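Local coordinates for serine protease inhibitor (Schistosoma haematobium, PDB 3STO), which probably inhibits serine proteases by the serpin mechanism, offering a reactive-centre loop as bait, at residues A[257-262]-A[377-382]; A[296-301]-A[397-402]; A[204-209]-A[224-229]. One frame throughout, in Å; residues are numbered along the deposited sequence.

Interactions 1, 2 and 3 lie on one side of the chain's centre. Interactions 1 and 2, with centres about 12 Å apart, use neighbouring, antiparallel strands, 381-387 in interaction 1 and 392-399 in interaction 2, and a probable hydrogen bond from Val-399 N to Phe-381 O (2.8 Å) connects them. Interaction 3 is a hairpin contact about 17 Å, centre to centre, from either. Its selenomethionine Met-224 reaches both: Met-224 SE packs 3.5 Å from Pro-296 N of interaction 2, and Met-224 CE 3.5 Å from Val-377 O of interaction 1. In serpin terms, interaction 1 belongs to sheet B, interaction 2 joins sheets A and B, and interaction 3 belongs to sheet C, close to modelled residues of what is probably the reactive-centre loop.

Interaction 1: A[257-262]-A[377-382]; sequences IVLPLE and VTHPFI
Val-258 and Ile-382 form an antiparallel hydrogen-bonded pair. Val-258 N donates to Ile-382 O at 2.6 Å, and Ile-382 N returns a bond to Val-258 O at 3.1 Å. Past this pair, His-379 brings its imidazole up against Leu-259, Pro-260 and Glu-262. His-379 CE1 is directed at Pro-260 O, 3.1 Å away and near the ring plane, while Glu-262 O lies obliquely beside it. Over one face of the imidazole stands Leu-259 CD1, 4.0 Å from the His-379 ring centroid in a CH-pi contact. That methyl reaches the ring because Leu-259 CG lies anti to the backbone N (chi1 -170°); it also touches Phe-381 CB. Two residues back along the strand, Ile-257 CG2 meets Phe-381 CD2 at 3.8 Å and Val-377 CG2 at 4.1 Å. On the other face of the sheet, Val-258 and Ile-382 pack side by side through their CB atoms. The pairing is that of the third and fourth strands of serpin sheet B: strand 253-260 runs between strands 241-247 and 381-387, Val-258 and Ile-382 lie against Ala-269 of helix 269-273, and Ile-257 and Phe-381 rest on Leu-295 and Phe-298 of strand 287-305.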
ATOM      1  N   ILE A 257     -10.167 -11.164  -3.952  1.00 15.87           N
ATOM      2  CA  ILE A 257     -10.957 -11.268  -2.727  1.00 11.70           C
ATOM      3  C   ILE A 257     -10.748 -12.617  -2.102  1.00 14.38           C
ATOM      4  O   ILE A 257     -10.774 -13.644  -2.775  1.00 16.04           O
ATOM      5  CB  ILE A 257     -12.448 -11.009  -2.957  1.00 19.11           C
ATOM      6  CG1 ILE A 257     -12.631  -9.739  -3.814  1.00 18.10           C
ATOM      7  CG2 ILE A 257     -13.234 -10.921  -1.617  1.00 13.30           C
ATOM      8  CD1 ILE A 257     -13.877  -9.802  -4.695  1.00 20.25           C
ATOM      9  N   VAL A 258     -10.466 -12.605  -0.808  1.00 15.78           N
ATOM     10  CA  VAL A 258     -10.264 -13.836  -0.075  1.00 18.71           C
ATOM     11  C   VAL A 258     -11.394 -13.975   0.937  1.00 20.57           C
ATOM     12  O   VAL A 258     -11.463 -13.216   1.904  1.00 17.52           O
ATOM     13  CB  VAL A 258      -8.920 -13.871   0.673  1.00 17.83           C
ATOM     14  CG1 VAL A 258      -8.731 -15.231   1.332  1.00 13.78           C
ATOM     15  CG2 VAL A 258      -7.769 -13.592  -0.280  1.00 15.08           C
ATOM     16  N   LEU A 259     -12.275 -14.944   0.698  1.00 14.47           N
ATOM     17  CA  LEU A 259     -13.510 -15.065   1.467  1.00 15.57           C
ATOM     18  C   LEU A 259     -13.477 -16.345   2.291  1.00 15.14           C
ATOM     19  O   LEU A 259     -13.434 -17.452   1.748  1.00 19.82           O
ATOM     20  CB  LEU A 259     -14.748 -15.028   0.544  1.00  8.48           C
ATOM     21  CG  LEU A 259     -16.106 -14.915   1.252  1.00 20.11           C
ATOM     22  CD1 LEU A 259     -16.263 -13.559   1.996  1.00 10.86           C
ATOM     23  CD2 LEU A 259     -17.261 -15.117   0.281  1.00 11.91           C
ATOM     24  N   PRO A 260     -13.479 -16.194   3.618  1.00 21.53           N
ATOM     25  CA  PRO A 260     -13.556 -17.366   4.505  1.00 19.40           C
ATOM     26  C   PRO A 260     -14.798 -18.202   4.202  1.00 15.42           C
ATOM     27  O   PRO A 260     -15.867 -17.661   3.882  1.00 16.34           O
ATOM     28  CB  PRO A 260     -13.674 -16.741   5.884  1.00 14.85           C
ATOM     29  CG  PRO A 260     -13.050 -15.381   5.733  1.00 16.93           C
ATOM     30  CD  PRO A 260     -13.482 -14.927   4.373  1.00 13.57           C
ATOM     31  N   LEU A 261     -14.652 -19.515   4.303  1.00 23.97           N
ATOM     32  CA  LEU A 261     -15.771 -20.420   4.034  1.00 27.38           C
ATOM     33  C   LEU A 261     -16.956 -20.295   5.006  1.00 27.66           C
ATOM     34  O   LEU A 261     -18.078 -20.631   4.671  1.00 31.29           O
ATOM     35  CB  LEU A 261     -15.277 -21.857   3.885  1.00 17.98           C
ATOM     36  CG  LEU A 261     -14.455 -21.936   2.592  1.00 17.99           C
ATOM     37  CD1 LEU A 261     -13.776 -23.280   2.397  1.00 26.42           C
ATOM     38  CD2 LEU A 261     -15.349 -21.622   1.419  1.00 17.77           C
ATOM     39  N   GLU A 262     -16.739 -19.776   6.198  1.00 27.94           N
ATOM     40  CA  GLU A 262     -17.893 -19.523   7.040  1.00 31.38           C
ATOM     41  C   GLU A 262     -17.834 -18.089   7.526  1.00 30.35           C
ATOM     42  O   GLU A 262     -16.906 -17.363   7.201  1.00 24.66           O
ATOM     43  CB  GLU A 262     -17.958 -20.501   8.208  1.00 37.58           C
ATOM     44  CG  GLU A 262     -17.352 -19.940   9.473  1.00 56.16           C
ATOM     45  CD  GLU A 262     -15.865 -20.115   9.520  1.00 50.42           C
ATOM     46  OE1 GLU A 262     -15.439 -21.202   9.976  1.00 54.90           O
ATOM     47  OE2 GLU A 262     -15.133 -19.182   9.104  1.00 46.33           O
ATOM     48  N   VAL A 377     -20.101 -11.767  -0.848  1.00 19.94           N
ATOM     49  CA  VAL A 377     -19.189 -11.175   0.128  1.00 13.44           C
ATOM     50  C   VAL A 377     -20.067 -10.533   1.210  1.00 20.00           C
ATOM     51  O   VAL A 377     -20.359  -9.350   1.156  1.00 21.51           O
ATOM     52  CB  VAL A 377     -18.163 -10.180  -0.556  1.00 16.88           C
ATOM     53  CG1 VAL A 377     -17.223  -9.560   0.444  1.00 14.35           C
ATOM     54  CG2 VAL A 377     -17.356 -10.878  -1.639  1.00 10.68           C
ATOM     55  N   THR A 378     -20.499 -11.342   2.175  1.00 14.78           N
ATOM     56  CA  THR A 378     -21.502 -10.921   3.149  1.00 21.12           C
ATOM     57  C   THR A 378     -20.977 -10.883   4.594  1.00 21.00           C
ATOM     58  O   THR A 378     -21.746 -10.669   5.539  1.00 27.14           O
ATOM     59  CB  THR A 378     -22.735 -11.889   3.117  1.00 16.06           C
ATOM     60  OG1 THR A 378     -22.278 -13.225   3.315  1.00 20.70           O
ATOM     61  CG2 THR A 378     -23.438 -11.827   1.802  1.00 14.12           C
ATOM     62  N   HIS A 379     -19.679 -11.111   4.757  1.00 15.19           N
ATOM     63  CA  HIS A 379     -19.016 -11.135   6.056  1.00 19.36           C
ATOM     64  C   HIS A 379     -17.541 -10.707   5.822  1.00 19.05           C
ATOM     65  O   HIS A 379     -17.121 -10.598   4.664  1.00 17.56           O
ATOM     66  CB  HIS A 379     -19.152 -12.536   6.713  1.00 13.80           C
ATOM     67  CG  HIS A 379     -18.805 -13.678   5.809  1.00 14.20           C
ATOM     68  ND1 HIS A 379     -17.616 -14.366   5.897  1.00 18.59           N
ATOM     69  CD2 HIS A 379     -19.508 -14.271   4.800  1.00 15.71           C
ATOM     70  CE1 HIS A 379     -17.599 -15.332   4.989  1.00 18.85           C
ATOM     71  NE2 HIS A 379     -18.739 -15.300   4.320  1.00 17.32           N
ATOM     72  N   PRO A 380     -16.765 -10.449   6.896  1.00 19.73           N
ATOM     73  CA  PRO A 380     -15.399  -9.878   6.736  1.00 21.75           C
ATOM     74  C   PRO A 380     -14.462 -10.662   5.807  1.00 18.79           C
ATOM     75  O   PRO A 380     -14.422 -11.893   5.772  1.00 16.17           O
ATOM     76  CB  PRO A 380     -14.858  -9.833   8.176  1.00 12.21           C
ATOM     77  CG  PRO A 380     -16.148  -9.650   9.016  1.00 17.76           C
ATOM     78  CD  PRO A 380     -17.139 -10.571   8.326  1.00 18.42           C
ATOM     79  N   PHE A 381     -13.702  -9.919   5.028  1.00 18.94           N
ATOM     80  CA  PHE A 381     -12.900 -10.538   3.991  1.00 19.93           C
ATOM     81  C   PHE A 381     -11.558  -9.836   3.832  1.00 17.80           C
ATOM     82  O   PHE A 381     -11.373  -8.691   4.236  1.00 14.17           O
ATOM     83  CB  PHE A 381     -13.649 -10.505   2.666  1.00 12.19           C
ATOM     84  CG  PHE A 381     -14.012  -9.109   2.208  1.00 15.36           C
ATOM     85  CD1 PHE A 381     -15.127  -8.450   2.724  1.00 11.70           C
ATOM     86  CD2 PHE A 381     -13.244  -8.454   1.263  1.00 13.01           C
ATOM     87  CE1 PHE A 381     -15.479  -7.194   2.283  1.00 12.69           C
ATOM     88  CE2 PHE A 381     -13.588  -7.176   0.822  1.00 16.93           C
ATOM     89  CZ  PHE A 381     -14.709  -6.549   1.324  1.00 13.54           C
ATOM     90  N   ILE A 382     -10.628 -10.530   3.205  1.00 18.41           N
ATOM     91  CA  ILE A 382      -9.339  -9.935   2.894  1.00 21.32           C
ATOM     92  C   ILE A 382      -9.250  -9.719   1.384  1.00 16.86           C
ATOM     93  O   ILE A 382      -9.695 -10.546   0.592  1.00 20.99           O
ATOM     94  CB  ILE A 382      -8.180 -10.794   3.502  1.00 17.74           C
ATOM     95  CG1 ILE A 382      -8.000 -10.387   4.973  1.00 14.76           C
ATOM     96  CG2 ILE A 382      -6.874 -10.651   2.733  1.00 17.13           C
ATOM     97  CD1 ILE A 382      -8.195 -11.489   5.895  1.00 23.10           C
TER

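Interaction 2: A[296-301]-A[397-402]; sequences PKFTLK and AKVMNP
Lys-398 meets the other segment through its backbone: Lys-398 O lies 4.3 Å from Leu-300 CD1, while its side chain heads off to bond Phe-34 O through NZ. Val-399 makes the central apolar contact. Val-399 CG2, anti to the carbonyl carbon and beside the backbone N, reaches the far end of the Phe-298 ring, 3.9 Å from Phe-298 CE2, and lies 4.2 Å from Leu-300 CD1. At Met-400, a selenomethionine, and Asn-401 the chain turns, and both backbone N atoms bond to Asn-38 OD1. This turn carries Pro-402 back beside the base of Phe-298, where Pro-402 CB stands 4.0 Å from Phe-298 CB; Pro-296 CB lies 4.4 Å from Pro-402 CB. Phe-298 is therefore met at both ends, by the proline at its root and by the valine at its tip. The side-chain contacts are apolar, though the Thr-299 backbone bonds to Val-403 just past the segment. The axes of strands 298-301 and 397-399 run at 124° to each other, 9.8 Å apart, as facing layers. The contact joins serpin sheets A and B, and Phe-298 also packs on Leu-346 and Leu-348 of strand 339-348 and on Phe-381 of strand 381-387.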
ATOM      1  N   PRO A 296     -19.867  -5.709  -1.671  1.00 25.60           N
ATOM      2  CA  PRO A 296     -20.203  -4.376  -1.154  1.00 25.43           C
ATOM      3  C   PRO A 296     -19.450  -3.237  -1.893  1.00 25.60           C
ATOM      4  O   PRO A 296     -18.282  -3.370  -2.273  1.00 21.06           O
ATOM      5  CB  PRO A 296     -19.745  -4.455   0.320  1.00 20.39           C
ATOM      6  CG  PRO A 296     -19.522  -5.893   0.588  1.00 19.25           C
ATOM      7  CD  PRO A 296     -19.142  -6.524  -0.677  1.00 17.22           C
ATOM      8  N   LYS A 297     -20.121  -2.114  -2.095  1.00 21.83           N
ATOM      9  CA  LYS A 297     -19.409  -0.929  -2.491  1.00 24.82           C
ATOM     10  C   LYS A 297     -18.970  -0.234  -1.196  1.00 32.03           C
ATOM     11  O   LYS A 297     -19.717  -0.155  -0.240  1.00 28.65           O
ATOM     12  CB  LYS A 297     -20.254  -0.024  -3.371  1.00 23.44           C
ATOM     13  CG  LYS A 297     -21.303   0.708  -2.670  1.00 38.58           C
ATOM     14  CD  LYS A 297     -22.225   1.378  -3.687  1.00 50.71           C
ATOM     15  CE  LYS A 297     -21.441   2.153  -4.730  1.00 41.69           C
ATOM     16  NZ  LYS A 297     -22.354   3.032  -5.551  1.00 50.03           N
ATOM     17  N   PHE A 298     -17.719   0.204  -1.147  1.00 31.33           N
ATOM     18  CA  PHE A 298     -17.187   0.817   0.060  1.00 29.11           C
ATOM     19  C   PHE A 298     -15.988   1.692  -0.241  1.00 33.63           C
ATOM     20  O   PHE A 298     -15.383   1.645  -1.340  1.00 27.18           O
ATOM     21  CB  PHE A 298     -16.781  -0.247   1.085  1.00 26.99           C
ATOM     22  CG  PHE A 298     -15.688  -1.166   0.612  1.00 30.15           C
ATOM     23  CD1 PHE A 298     -15.982  -2.265  -0.181  1.00 23.12           C
ATOM     24  CD2 PHE A 298     -14.368  -0.923   0.948  1.00 29.00           C
ATOM     25  CE1 PHE A 298     -14.963  -3.111  -0.620  1.00 32.61           C
ATOM     26  CE2 PHE A 298     -13.337  -1.766   0.497  1.00 24.98           C
ATOM     27  CZ  PHE A 298     -13.643  -2.854  -0.286  1.00 34.47           C
ATOM     28  N   THR A 299     -15.643   2.504   0.744  1.00 27.02           N
ATOM     29  CA  THR A 299     -14.363   3.162   0.669  1.00 39.14           C
ATOM     30  C   THR A 299     -13.680   3.208   2.012  1.00 30.27           C
ATOM     31  O   THR A 299     -14.259   3.696   2.981  1.00 33.91           O
ATOM     32  CB  THR A 299     -14.443   4.545  -0.023  1.00 39.91           C
ATOM     33  OG1 THR A 299     -13.640   5.487   0.686  1.00 42.35           O
ATOM     34  CG2 THR A 299     -15.852   5.028  -0.126  1.00 16.93           C
ATOM     35  N   LEU A 300     -12.475   2.648   2.074  1.00 25.00           N
ATOM     36  CA  LEU A 300     -11.620   2.790   3.264  1.00 31.12           C
ATOM     37  C   LEU A 300     -10.606   3.892   3.102  1.00 27.31           C
ATOM     38  O   LEU A 300      -9.922   3.999   2.069  1.00 25.90           O
ATOM     39  CB  LEU A 300     -10.808   1.530   3.591  1.00 23.01           C
ATOM     40  CG  LEU A 300     -11.399   0.145   3.635  1.00 26.43           C
ATOM     41  CD1 LEU A 300     -10.348  -0.779   4.225  1.00 26.98           C
ATOM     42  CD2 LEU A 300     -12.699   0.118   4.424  1.00 39.02           C
ATOM     43  N   LYS A 301     -10.490   4.685   4.153  1.00 27.26           N
ATOM     44  CA  LYS A 301      -9.377   5.617   4.325  1.00 27.02           C
ATOM     45  C   LYS A 301      -8.586   5.265   5.578  1.00 28.07           C
ATOM     46  O   LYS A 301      -9.126   4.756   6.548  1.00 28.76           O
ATOM     47  CB  LYS A 301      -9.906   7.040   4.411  1.00 17.04           C
ATOM     48  CG  LYS A 301     -10.430   7.423   3.104  1.00 21.55           C
ATOM     49  CD  LYS A 301     -11.096   8.791   3.074  1.00 28.68           C
ATOM     50  CE  LYS A 301     -11.955   8.833   1.793  1.00 27.72           C
ATOM     51  NZ  LYS A 301     -12.571  10.206   1.467  1.00 39.17           N
ATOM     52  N   ALA A 397      -5.440  -5.391   2.263  1.00 15.41           N
ATOM     53  CA  ALA A 397      -6.540  -4.840   3.021  1.00 16.33           C
ATOM     54  C   ALA A 397      -7.322  -5.934   3.725  1.00 16.79           C
ATOM     55  O   ALA A 397      -7.516  -7.027   3.203  1.00 18.42           O
ATOM     56  CB  ALA A 397      -7.482  -4.020   2.121  1.00  7.54           C
ATOM     57  N   LYS A 398      -7.782  -5.615   4.922  1.00 16.84           N
ATOM     58  CA  LYS A 398      -8.784  -6.425   5.576  1.00 12.73           C
ATOM     59  C   LYS A 398     -10.048  -5.558   5.776  1.00 15.96           C
ATOM     60  O   LYS A 398     -10.000  -4.454   6.344  1.00 18.18           O
ATOM     61  CB  LYS A 398      -8.261  -6.970   6.900  1.00 15.86           C
ATOM     62  CG  LYS A 398      -9.320  -7.743   7.679  1.00 27.52           C
ATOM     63  CD  LYS A 398      -8.775  -8.292   8.976  1.00 33.58           C
ATOM     64  CE  LYS A 398      -8.485  -7.187   9.968  1.00 36.35           C
ATOM     65  NZ  LYS A 398      -8.522  -7.720  11.358  1.00 36.04           N
ATOM     66  N   VAL A 399     -11.177  -6.061   5.307  1.00 16.15           N
ATOM     67  CA  VAL A 399     -12.436  -5.337   5.435  1.00 21.26           C
ATOM     68  C   VAL A 399     -13.397  -6.053   6.379  1.00 22.82           C
ATOM     69  O   VAL A 399     -13.992  -7.085   6.045  1.00 21.87           O
ATOM     70  CB  VAL A 399     -13.092  -5.085   4.065  1.00 17.89           C
ATOM     71  CG1 VAL A 399     -14.284  -4.203   4.238  1.00 19.69           C
ATOM     72  CG2 VAL A 399     -12.081  -4.444   3.091  1.00 18.58           C
HETATM   73  N   MSE A 400     -13.525  -5.505   7.575  1.00 21.77           N
HETATM   74  CA  MSE A 400     -14.417  -6.065   8.583  1.00 26.16           C
HETATM   75  C   MSE A 400     -15.745  -5.331   8.626  1.00 20.80           C
HETATM   76  O   MSE A 400     -16.786  -5.913   8.903  1.00 32.43           O
HETATM   77  CB  MSE A 400     -13.766  -5.959   9.954  1.00 23.81           C
HETATM   78  CG  MSE A 400     -12.893  -7.133  10.286  1.00 46.26           C
HETATM   79 SE   MSE A 400     -12.166  -6.983  12.094  1.00 93.05          SE
HETATM   80  CE  MSE A 400     -11.179  -8.669  12.079  1.00 52.41           C
ATOM     81  N   ASN A 401     -15.676  -4.037   8.361  1.00 20.81           N
ATOM     82  CA  ASN A 401     -16.792  -3.161   8.478  1.00 23.92           C
ATOM     83  C   ASN A 401     -16.766  -2.225   7.289  1.00 28.07           C
ATOM     84  O   ASN A 401     -16.109  -1.176   7.337  1.00 28.18           O
ATOM     85  CB  ASN A 401     -16.679  -2.351   9.775  1.00 26.69           C
ATOM     86  CG  ASN A 401     -17.990  -1.652  10.162  1.00 38.71           C
ATOM     87  OD1 ASN A 401     -18.893  -1.464   9.342  1.00 36.92           O
ATOM     88  ND2 ASN A 401     -18.094  -1.280  11.425  1.00 61.19           N
ATOM     89  N   PRO A 402     -17.482  -2.598   6.215  1.00 20.76           N
ATOM     90  CA  PRO A 402     -17.554  -1.730   5.027  1.00 28.04           C
ATOM     91  C   PRO A 402     -18.356  -0.485   5.352  1.00 33.34           C
ATOM     92  O   PRO A 402     -19.396  -0.571   5.991  1.00 59.91           O
ATOM     93  CB  PRO A 402     -18.279  -2.586   3.980  1.00 23.53           C
ATOM     94  CG  PRO A 402     -18.696  -3.884   4.690  1.00 24.38           C
ATOM     95  CD  PRO A 402     -18.399  -3.751   6.151  1.00 23.33           C
TER

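Interaction 3: A[204-209]-A[224-229]; sequences PHYTRK and MMTQEG
Two backbone bonds tie Arg-208 to Met-224 as an antiparallel hydrogen-bonded pair: Arg-208 N donates to Met-224 O at 3.0 Å, and Met-224 N to Arg-208 O at 2.7 Å. Met-224 O is approached a second time by the Thr-207 CA-H group, with Thr-207 CA 3.2 Å from the oxygen. The first segment enters the strand from a 3-10 turn, closed by a bond from Thr-207 N to Pro-204 O of 2.7 Å. Where the strand pairing ends, a side chain takes over. Thr-226 OG1 donates to Tyr-206 O at 2.8 Å, coming from above the carbonyl plane, 38° out of it. With OG1 between the backbone N and the carbonyl carbon (chi1 61°), the hydroxyl also lies close to Tyr-206 CB. A water extends the link nearby: it donates to Thr-207 OG1 and accepts from Thr-226 N, each at 2.9 Å. Thr-207 OG1 is held as well by Glu-350 OE2.

Strands 208-215 and 218-236 form a beta hairpin, corresponding to the hairpin of the fourth and third strands of serpin sheet C. Near its base the Tyr-206 ring meets that of Phe-366, on the far side of the unmodelled 358-364 in what is probably the reactive-centre loop.

Arg-208 bends at chi2 (-62°), which folds its guanidinium back across Thr-226, the two side chains crossing at about a right angle. Thr-226 CG2 sits 3.7 Å above the Arg-208 guanidinium plane, toward the rim, and the aliphatic CD passes close to the same methyl. The charge is met by a salt bridge from NE to Glu-210 OE1. Thr-207 and the selenomethionine Met-225 run alongside each other, pointing the same way, while the bent chain of Met-224, also a selenomethionine, leads off toward Arg-294 and Pro-296 of strand 287-305.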
ATOM      1  N   PRO A 204     -25.136  -0.767 -12.052  1.00 25.59           N
ATOM      2  CA  PRO A 204     -25.707  -0.122 -10.857  1.00 22.64           C
ATOM      3  C   PRO A 204     -27.159  -0.523 -10.564  1.00 30.00           C
ATOM      4  O   PRO A 204     -27.556  -0.620  -9.393  1.00 27.44           O
ATOM      5  CB  PRO A 204     -25.683   1.366 -11.217  1.00 26.41           C
ATOM      6  CG  PRO A 204     -24.638   1.485 -12.239  1.00 23.29           C
ATOM      7  CD  PRO A 204     -24.672   0.221 -13.035  1.00 22.90           C
ATOM      8  N   HIS A 205     -27.953  -0.722 -11.611  1.00 23.20           N
ATOM      9  CA  HIS A 205     -29.338  -1.174 -11.433  1.00 27.67           C
ATOM     10  C   HIS A 205     -29.393  -2.478 -10.685  1.00 30.62           C
ATOM     11  O   HIS A 205     -30.432  -2.814 -10.119  1.00 32.94           O
ATOM     12  CB  HIS A 205     -30.086  -1.315 -12.763  1.00 22.57           C
ATOM     13  CG  HIS A 205     -30.484   0.006 -13.350  1.00 39.88           C
ATOM     14  ND1 HIS A 205     -30.269   0.333 -14.668  1.00 49.58           N
ATOM     15  CD2 HIS A 205     -31.013   1.107 -12.769  1.00 48.79           C
ATOM     16  CE1 HIS A 205     -30.680   1.572 -14.885  1.00 38.83           C
ATOM     17  NE2 HIS A 205     -31.133   2.063 -13.749  1.00 47.57           N
ATOM     18  N   TYR A 206     -28.280  -3.210 -10.669  1.00 18.85           N
ATOM     19  CA  TYR A 206     -28.252  -4.464  -9.946  1.00 18.86           C
ATOM     20  C   TYR A 206     -27.681  -4.303  -8.560  1.00 17.88           C
ATOM     21  O   TYR A 206     -27.526  -5.268  -7.827  1.00 17.73           O
ATOM     22  CB  TYR A 206     -27.528  -5.529 -10.723  1.00 19.64           C
ATOM     23  CG  TYR A 206     -28.097  -5.687 -12.099  1.00 29.61           C
ATOM     24  CD1 TYR A 206     -29.466  -5.731 -12.298  1.00 39.70           C
ATOM     25  CD2 TYR A 206     -27.267  -5.775 -13.209  1.00 46.32           C
ATOM     26  CE1 TYR A 206     -30.002  -5.867 -13.568  1.00 47.15           C
ATOM     27  CE2 TYR A 206     -27.790  -5.910 -14.482  1.00 56.54           C
ATOM     28  CZ  TYR A 206     -29.160  -5.958 -14.655  1.00 53.40           C
ATOM     29  OH  TYR A 206     -29.685  -6.098 -15.916  1.00 67.69           O
ATOM     30  N   THR A 207     -27.411  -3.069  -8.188  1.00 19.85           N
ATOM     31  CA  THR A 207     -26.891  -2.806  -6.865  1.00 29.84           C
ATOM     32  C   THR A 207     -28.098  -2.640  -5.940  1.00 28.58           C
ATOM     33  O   THR A 207     -29.039  -1.923  -6.275  1.00 25.94           O
ATOM     34  CB  THR A 207     -25.987  -1.532  -6.852  1.00 17.18           C
ATOM     35  OG1 THR A 207     -24.892  -1.716  -7.761  1.00 20.89           O
ATOM     36  CG2 THR A 207     -25.476  -1.209  -5.431  1.00 14.70           C
ATOM     37  N   ARG A 208     -28.063  -3.299  -4.782  1.00 20.10           N
ATOM     38  CA  ARG A 208     -29.189  -3.248  -3.864  1.00 32.73           C
ATOM     39  C   ARG A 208     -28.750  -3.390  -2.383  1.00 28.33           C
ATOM     40  O   ARG A 208     -27.639  -3.850  -2.092  1.00 24.56           O
ATOM     41  CB  ARG A 208     -30.254  -4.299  -4.285  1.00 14.29           C
ATOM     42  CG  ARG A 208     -30.010  -5.724  -3.769  1.00 22.09           C
ATOM     43  CD  ARG A 208     -28.716  -6.418  -4.232  1.00 22.56           C
ATOM     44  NE  ARG A 208     -28.699  -7.789  -3.702  1.00 28.23           N
ATOM     45  CZ  ARG A 208     -29.214  -8.850  -4.327  1.00 30.87           C
ATOM     46  NH1 ARG A 208     -29.727  -8.700  -5.544  1.00 16.54           N
ATOM     47  NH2 ARG A 208     -29.209 -10.060  -3.743  1.00 21.83           N
ATOM     48  N   LYS A 209     -29.611  -2.960  -1.459  1.00 21.14           N
ATOM     49  CA  LYS A 209     -29.318  -3.049  -0.033  1.00 22.85           C
ATOM     50  C   LYS A 209     -29.321  -4.500   0.428  1.00 21.37           C
ATOM     51  O   LYS A 209     -30.208  -5.262   0.102  1.00 25.35           O
ATOM     52  CB  LYS A 209     -30.339  -2.259   0.791  1.00 24.27           C
ATOM     53  CG  LYS A 209     -30.584  -0.844   0.328  1.00 27.96           C
ATOM     54  CD  LYS A 209     -29.599   0.114   0.887  1.00 27.82           C
ATOM     55  CE  LYS A 209     -29.773   1.421   0.159  1.00 42.74           C
ATOM     56  NZ  LYS A 209     -28.580   2.326   0.247  1.00 44.72           N
HETATM   57  N   MSE A 224     -24.944  -3.478  -2.010  1.00 21.49           N
HETATM   58  CA  MSE A 224     -24.363  -4.719  -2.519  1.00 17.65           C
HETATM   59  C   MSE A 224     -24.382  -4.751  -4.064  1.00 17.25           C
HETATM   60  O   MSE A 224     -25.436  -4.718  -4.691  1.00 24.05           O
HETATM   61  CB  MSE A 224     -25.098  -5.924  -1.913  1.00 19.91           C
HETATM   62  CG  MSE A 224     -24.467  -7.303  -2.164  1.00 25.07           C
HETATM   63 SE   MSE A 224     -22.780  -7.614  -1.096  1.00 45.11          SE
HETATM   64  CE  MSE A 224     -23.630  -8.209   0.609  1.00 32.82           C
HETATM   65  N   MSE A 225     -23.205  -4.797  -4.668  1.00 24.25           N
HETATM   66  CA  MSE A 225     -23.080  -4.917  -6.113  1.00 19.62           C
HETATM   67  C   MSE A 225     -23.145  -6.377  -6.453  1.00 16.59           C
HETATM   68  O   MSE A 225     -22.744  -7.243  -5.658  1.00 21.01           O
HETATM   69  CB  MSE A 225     -21.771  -4.311  -6.614  1.00 21.92           C
HETATM   70  CG  MSE A 225     -21.487  -2.945  -6.001  1.00 29.23           C
HETATM   71 SE   MSE A 225     -19.870  -2.102  -6.732  1.00 43.44          SE
HETATM   72  CE  MSE A 225     -18.482  -3.417  -6.216  1.00 20.95           C
ATOM     73  N   THR A 226     -23.691  -6.654  -7.624  1.00 15.44           N
ATOM     74  CA  THR A 226     -23.950  -8.035  -8.002  1.00 22.99           C
ATOM     75  C   THR A 226     -23.617  -8.190  -9.473  1.00 15.47           C
ATOM     76  O   THR A 226     -23.809  -7.273 -10.254  1.00 16.01           O
ATOM     77  CB  THR A 226     -25.446  -8.456  -7.740  1.00 18.19           C
ATOM     78  OG1 THR A 226     -26.282  -7.629  -8.512  1.00 30.93           O
ATOM     79  CG2 THR A 226     -25.872  -8.236  -6.283  1.00 21.21           C
ATOM     80  N   GLN A 227     -23.116  -9.360  -9.838  1.00 16.52           N
ATOM     81  CA  GLN A 227     -22.852  -9.671 -11.220  1.00 19.42           C
ATOM     82  C   GLN A 227     -22.607 -11.173 -11.423  1.00 31.26           C
ATOM     83  O   GLN A 227     -22.157 -11.903 -10.509  1.00 21.40           O
ATOM     84  CB  GLN A 227     -21.709  -8.779 -11.743  1.00 31.00           C
ATOM     85  CG  GLN A 227     -20.641  -9.432 -12.595  1.00 25.15           C
ATOM     86  CD  GLN A 227     -19.405  -8.522 -12.766  1.00 36.91           C
ATOM     87  OE1 GLN A 227     -18.348  -8.799 -12.204  1.00 25.19           O
ATOM     88  NE2 GLN A 227     -19.544  -7.439 -13.538  1.00 23.17           N
ATOM     89  N   GLU A 228     -22.976 -11.658 -12.605  1.00 23.15           N
ATOM     90  CA  GLU A 228     -22.632 -13.020 -12.943  1.00 33.44           C
ATOM     91  C   GLU A 228     -21.673 -12.927 -14.092  1.00 22.70           C
ATOM     92  O   GLU A 228     -21.855 -12.120 -14.993  1.00 29.59           O
ATOM     93  CB  GLU A 228     -23.856 -13.830 -13.288  1.00 27.00           C
ATOM     94  CG  GLU A 228     -25.047 -13.547 -12.395  1.00 41.40           C
ATOM     95  CD  GLU A 228     -26.366 -13.715 -13.148  1.00 74.69           C
ATOM     96  OE1 GLU A 228     -26.740 -14.881 -13.443  1.00 65.70           O
ATOM     97  OE2 GLU A 228     -27.011 -12.678 -13.463  1.00 65.44           O
ATOM     98  N   GLY A 229     -20.621 -13.718 -14.036  1.00 24.54           N
ATOM     99  CA  GLY A 229     -19.515 -13.514 -14.941  1.00 26.29           C
ATOM    100  C   GLY A 229     -18.458 -14.590 -14.902  1.00 27.54           C
ATOM    101  O   GLY A 229     -18.478 -15.496 -14.069  1.00 27.44           O
TER
HETATM  102  O   HOH W   1     -24.244  -4.220  -9.175  1.00 16.15           O